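Local coordinates for protein rhamnosidase B (Bacillus sp., PDB 2OKX) that probably releases terminal alpha-L-rhamnose from glycosides by hydrolysis, as a glycoside hydrolase family 78 alpha-L-rhamnosidase, at residues Ala685-His697 and Ile749-Ser763. Sequence-based numbering, arbitrary orientation.
Sequences APIDQPNEGIVTH and IDCIHADGRRSDVYS
Asp750 and Asp688 each accept bonds across this contact. Asp750 OD2 takes the backbone N of Asp688 at 2.8 Å, on its anti side and 30° out of the carboxylate plane. The other oxygen, OD1, receives the hydroxyl of Ser763 on its syn lone pair, and also bonds Thr766 in helix 764-772. An alanine in place of Asp750 would probably leave the Asp688 N-H without its acceptor and cost the Ser763 hydroxyl one of its partners. The Asp688 carboxylate, with CG anti to the backbone N (chi1 -163°), reaches Ser759. Asp688 OD2 accepts from Ser759 OG at 2.7 Å, on its anti lone pair, and weakly from His753 NE2. The buried Asp688 O lies 3.1 Å from Cys751 SG. His753 ND1 and Ala754 N both donate to Glu692 OE2, whose modelled place is less sure. In the (alpha/alpha)6-barrel domain of this family 78 enzyme, strand 694-695 forms the edge of a small antiparallel sheet, just before helix 696-715. Ile694 and Ile752 are a hydrogen-bonded pair: Ile752 N gives to Ile694 O at 2.8 Å, and Ile694 N gives to Ile752 O. Their side chains lie side by side. Thr696 N, in the first turn of the helix, donates to Asp750 O at 2.9 Å. A water donates to that same oxygen and accepts from His697 N.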
loop_
_atom_site.group_PDB
_atom_site.type_symbol
_atom_site.label_atom_id
_atom_site.label_comp_id
_atom_site.label_asym_id
_atom_site.label_seq_id
_atom_site.Cartn_x
_atom_site.Cartn_y
_atom_site.Cartn_z
ATOM N N ALA A 685 19.687 -1.121 -0.159
ATOM C CA ALA A 685 20.978 -1.795 -0.146
ATOM C C ALA A 685 21.962 -0.949 0.657
ATOM O O ALA A 685 21.716 0.232 0.892
ATOM C CB ALA A 685 21.482 -1.978 -1.571
ATOM N N PRO A 686 23.090 -1.547 1.081
ATOM C CA PRO A 686 24.146 -0.897 1.867
ATOM C C PRO A 686 24.828 0.296 1.196
ATOM O O PRO A 686 26.028 0.503 1.370
ATOM C CB PRO A 686 25.135 -2.034 2.125
ATOM C CG PRO A 686 24.277 -3.249 2.100
ATOM C CD PRO A 686 23.383 -2.981 0.921
ATOM N N ILE A 687 24.069 1.067 0.424
ATOM C CA ILE A 687 24.607 2.248 -0.245
ATOM C C ILE A 687 24.914 3.289 0.828
ATOM O O ILE A 687 24.145 3.445 1.777
ATOM C CB ILE A 687 23.578 2.868 -1.224
ATOM C CG1 ILE A 687 23.352 1.937 -2.413
ATOM C CG2 ILE A 687 24.055 4.238 -1.693
ATOM C CD1 ILE A 687 22.272 2.420 -3.357
ATOM N N ASP A 688 26.030 3.996 0.688
ATOM C CA ASP A 688 26.367 5.021 1.666
ATOM C C ASP A 688 25.569 6.260 1.274
ATOM O O ASP A 688 26.073 7.175 0.620
ATOM C CB ASP A 688 27.875 5.300 1.660
ATOM C CG ASP A 688 28.335 6.044 2.905
ATOM O OD1 ASP A 688 27.625 5.989 3.932
ATOM O OD2 ASP A 688 29.415 6.670 2.861
ATOM N N GLN A 689 24.301 6.263 1.671
ATOM C CA GLN A 689 23.387 7.353 1.364
ATOM C C GLN A 689 22.833 7.926 2.667
ATOM O O GLN A 689 21.646 7.791 2.969
ATOM C CB GLN A 689 22.254 6.825 0.469
ATOM C CG GLN A 689 21.463 5.670 1.080
ATOM C CD GLN A 689 20.611 4.917 0.066
ATOM O OE1 GLN A 689 20.094 5.499 -0.890
ATOM N NE2 GLN A 689 20.449 3.614 0.283
ATOM N N PRO A 690 23.695 8.585 3.456
ATOM C CA PRO A 690 23.288 9.178 4.734
ATOM C C PRO A 690 22.316 10.339 4.574
ATOM O O PRO A 690 22.300 11.013 3.546
ATOM C CB PRO A 690 24.616 9.621 5.335
ATOM C CG PRO A 690 25.377 10.063 4.118
ATOM C CD PRO A 690 25.090 8.940 3.137
ATOM N N ASN A 691 21.499 10.567 5.597
ATOM C CA ASN A 691 20.547 11.668 5.571
ATOM C C ASN A 691 21.372 12.938 5.734
ATOM O O ASN A 691 20.835 14.042 5.819
ATOM C CB ASN A 691 19.562 11.547 6.734
ATOM C CG ASN A 691 18.814 10.232 6.731
ATOM O OD1 ASN A 691 18.049 9.941 5.813
ATOM N ND2 ASN A 691 19.031 9.426 7.763
ATOM N N GLU A 692 22.689 12.752 5.765
ATOM C CA GLU A 692 23.658 13.825 5.948
ATOM C C GLU A 692 23.768 14.892 4.868
ATOM O O GLU A 692 22.922 15.776 4.774
ATOM C CB GLU A 692 25.048 13.228 6.184
ATOM C CG GLU A 692 25.174 12.437 7.475
ATOM C CD GLU A 692 26.569 11.881 7.675
ATOM O OE1 GLU A 692 26.804 11.203 8.698
ATOM O OE2 GLU A 692 27.427 12.123 6.803
ATOM N N GLY A 693 24.817 14.810 4.056
ATOM C CA GLY A 693 25.026 15.829 3.045
ATOM C C GLY A 693 24.884 15.537 1.566
ATOM O O GLY A 693 23.776 15.465 1.042
ATOM N N ILE A 694 26.022 15.388 0.893
ATOM C CA ILE A 694 26.062 15.159 -0.548
ATOM C C ILE A 694 25.993 13.700 -0.987
ATOM O O ILE A 694 26.993 12.983 -0.961
ATOM C CB ILE A 694 27.340 15.785 -1.156
ATOM C CG1 ILE A 694 27.473 17.239 -0.701
ATOM C CG2 ILE A 694 27.280 15.731 -2.674
ATOM C CD1 ILE A 694 28.755 17.907 -1.157
ATOM N N VAL A 695 24.805 13.269 -1.400
ATOM C CA VAL A 695 24.616 11.901 -1.869
ATOM C C VAL A 695 24.681 11.937 -3.395
ATOM O O VAL A 695 23.888 12.615 -4.049
ATOM C CB VAL A 695 23.259 11.337 -1.403
ATOM C CG1 VAL A 695 23.107 9.895 -1.864
ATOM C CG2 VAL A 695 23.165 11.422 0.119
ATOM N N THR A 696 25.632 11.201 -3.955
ATOM C CA THR A 696 25.847 11.190 -5.396
ATOM C C THR A 696 24.649 10.844 -6.278
ATOM O O THR A 696 24.320 11.603 -7.188
ATOM C CB THR A 696 27.025 10.261 -5.767
ATOM O OG1 THR A 696 28.179 10.626 -4.997
ATOM C CG2 THR A 696 27.371 10.397 -7.248
ATOM N N HIS A 697 23.980 9.723 -6.015
ATOM C CA HIS A 697 22.855 9.352 -6.873
ATOM C C HIS A 697 21.794 10.436 -7.081
ATOM O O HIS A 697 21.357 10.647 -8.212
ATOM C CB HIS A 697 22.210 8.027 -6.415
ATOM C CG HIS A 697 21.634 8.053 -5.033
ATOM N ND1 HIS A 697 20.654 8.942 -4.647
ATOM C CD2 HIS A 697 21.858 7.254 -3.963
ATOM C CE1 HIS A 697 20.299 8.688 -3.400
ATOM N NE2 HIS A 697 21.014 7.669 -2.962
ATOM N N ILE A 749 31.979 8.029 -6.089
ATOM C CA ILE A 749 31.809 7.662 -4.689
ATOM C C ILE A 749 30.338 7.821 -4.319
ATOM O O ILE A 749 29.639 8.659 -4.887
ATOM C CB ILE A 749 32.659 8.562 -3.766
ATOM C CG1 ILE A 749 32.188 10.013 -3.870
ATOM C CG2 ILE A 749 34.128 8.454 -4.150
ATOM C CD1 ILE A 749 32.904 10.964 -2.922
ATOM N N ASP A 750 29.868 7.017 -3.372
ATOM C CA ASP A 750 28.475 7.090 -2.956
ATOM C C ASP A 750 28.076 8.449 -2.404
ATOM O O ASP A 750 26.971 8.926 -2.671
ATOM C CB ASP A 750 28.166 6.009 -1.919
ATOM C CG ASP A 750 27.652 4.731 -2.549
ATOM O OD1 ASP A 750 27.570 4.668 -3.796
ATOM O OD2 ASP A 750 27.325 3.789 -1.797
ATOM N N CYS A 751 28.966 9.080 -1.642
ATOM C CA CYS A 751 28.635 10.377 -1.068
ATOM C C CYS A 751 29.795 11.079 -0.377
ATOM O O CYS A 751 30.924 10.584 -0.332
ATOM C CB CYS A 751 27.520 10.212 -0.037
ATOM S SG CYS A 751 28.090 9.408 1.493
ATOM N N ILE A 752 29.474 12.252 0.156
ATOM C CA ILE A 752 30.392 13.077 0.925
ATOM C C ILE A 752 29.590 13.372 2.186
ATOM O O ILE A 752 28.551 14.035 2.132
ATOM C CB ILE A 752 30.729 14.411 0.223
ATOM C CG1 ILE A 752 31.580 14.152 -1.021
ATOM C CG2 ILE A 752 31.480 15.328 1.187
ATOM C CD1 ILE A 752 32.001 15.418 -1.749
ATOM N N HIS A 753 30.063 12.858 3.313
ATOM C CA HIS A 753 29.382 13.043 4.585
ATOM C C HIS A 753 29.335 14.494 5.048
ATOM O O HIS A 753 30.011 15.359 4.494
ATOM C CB HIS A 753 30.046 12.161 5.639
ATOM C CG HIS A 753 29.871 10.697 5.381
ATOM N ND1 HIS A 753 28.721 10.014 5.715
ATOM C CD2 HIS A 753 30.683 9.795 4.780
ATOM C CE1 HIS A 753 28.832 8.755 5.331
ATOM N NE2 HIS A 753 30.013 8.596 4.760
ATOM N N ALA A 754 28.522 14.747 6.067
ATOM C CA ALA A 754 28.357 16.083 6.616
ATOM C C ALA A 754 29.679 16.701 7.066
ATOM O O ALA A 754 29.909 17.892 6.864
ATOM C CB ALA A 754 27.373 16.045 7.781
ATOM N N ASP A 755 30.545 15.893 7.670
ATOM C CA ASP A 755 31.834 16.385 8.146
ATOM C C ASP A 755 32.850 16.507 7.018
ATOM O O ASP A 755 34.037 16.728 7.262
ATOM C CB ASP A 755 32.385 15.470 9.246
ATOM C CG ASP A 755 32.563 14.036 8.785
ATOM O OD1 ASP A 755 33.058 13.213 9.586
ATOM O OD2 ASP A 755 32.206 13.730 7.626
ATOM N N GLY A 756 32.379 16.360 5.783
ATOM C CA GLY A 756 33.261 16.470 4.635
ATOM C C GLY A 756 33.982 15.182 4.295
ATOM O O GLY A 756 34.727 15.126 3.317
ATOM N N ARG A 757 33.766 14.142 5.094
ATOM C CA ARG A 757 34.416 12.863 4.844
ATOM C C ARG A 757 33.872 12.197 3.583
ATOM O O ARG A 757 32.689 11.860 3.502
ATOM C CB ARG A 757 34.232 11.926 6.042
ATOM C CG ARG A 757 34.914 10.576 5.870
ATOM C CD ARG A 757 34.864 9.753 7.151
ATOM N NE ARG A 757 33.505 9.363 7.516
ATOM C CZ ARG A 757 32.757 8.513 6.818
ATOM N NH1 ARG A 757 33.235 7.960 5.711
ATOM N NH2 ARG A 757 31.531 8.215 7.229
ATOM N N ARG A 758 34.743 12.023 2.595
ATOM C CA ARG A 758 34.362 11.385 1.342
ATOM C C ARG A 758 34.134 9.907 1.618
ATOM O O ARG A 758 34.934 9.265 2.302
ATOM C CB ARG A 758 35.472 11.553 0.303
ATOM C CG ARG A 758 35.774 12.999 -0.061
ATOM C CD ARG A 758 37.088 13.107 -0.823
ATOM N NE ARG A 758 37.050 12.439 -2.123
ATOM C CZ ARG A 758 36.395 12.899 -3.183
ATOM N NH1 ARG A 758 35.716 14.036 -3.110
ATOM N NH2 ARG A 758 36.423 12.221 -4.325
ATOM N N SER A 759 33.039 9.370 1.091
ATOM C CA SER A 759 32.713 7.965 1.288
ATOM C C SER A 759 33.729 7.056 0.613
ATOM O O SER A 759 34.299 7.405 -0.418
ATOM C CB SER A 759 31.319 7.660 0.733
ATOM O OG SER A 759 31.047 6.271 0.795
ATOM N N ASP A 760 33.949 5.888 1.203
ATOM C CA ASP A 760 34.878 4.914 0.649
ATOM C C ASP A 760 34.053 3.725 0.165
ATOM O O ASP A 760 34.588 2.663 -0.168
ATOM C CB ASP A 760 35.876 4.465 1.715
ATOM C CG ASP A 760 35.218 3.693 2.838
ATOM O OD1 ASP A 760 34.228 4.198 3.412
ATOM O OD2 ASP A 760 35.697 2.581 3.149
ATOM N N VAL A 761 32.738 3.921 0.136
ATOM C CA VAL A 761 31.810 2.888 -0.302
ATOM C C VAL A 761 31.462 3.080 -1.779
ATOM O O VAL A 761 31.117 4.181 -2.207
ATOM C CB VAL A 761 30.509 2.920 0.543
ATOM C CG1 VAL A 761 29.521 1.876 0.036
ATOM C CG2 VAL A 761 30.840 2.666 2.008
ATOM N N TYR A 762 31.563 2.003 -2.549
ATOM C CA TYR A 762 31.255 2.039 -3.975
ATOM C C TYR A 762 30.129 1.063 -4.293
ATOM O O TYR A 762 30.161 -0.098 -3.880
ATOM C CB TYR A 762 32.503 1.692 -4.783
ATOM C CG TYR A 762 33.603 2.712 -4.620
ATOM C CD1 TYR A 762 33.591 3.899 -5.351
ATOM C CD2 TYR A 762 34.628 2.518 -3.694
ATOM C CE1 TYR A 762 34.571 4.871 -5.165
ATOM C CE2 TYR A 762 35.615 3.485 -3.496
ATOM C CZ TYR A 762 35.578 4.658 -4.235
ATOM O OH TYR A 762 36.543 5.620 -4.037
ATOM N N SER A 763 29.135 1.539 -5.035
ATOM C CA SER A 763 27.991 0.706 -5.383
ATOM C C SER A 763 27.689 0.703 -6.873
ATOM O O SER A 763 28.023 1.642 -7.593
ATOM C CB SER A 763 26.755 1.193 -4.628
ATOM O OG SER A 763 26.421 2.513 -5.027
HETATM O O HOH W 1 25.008 7.759 -4.317
#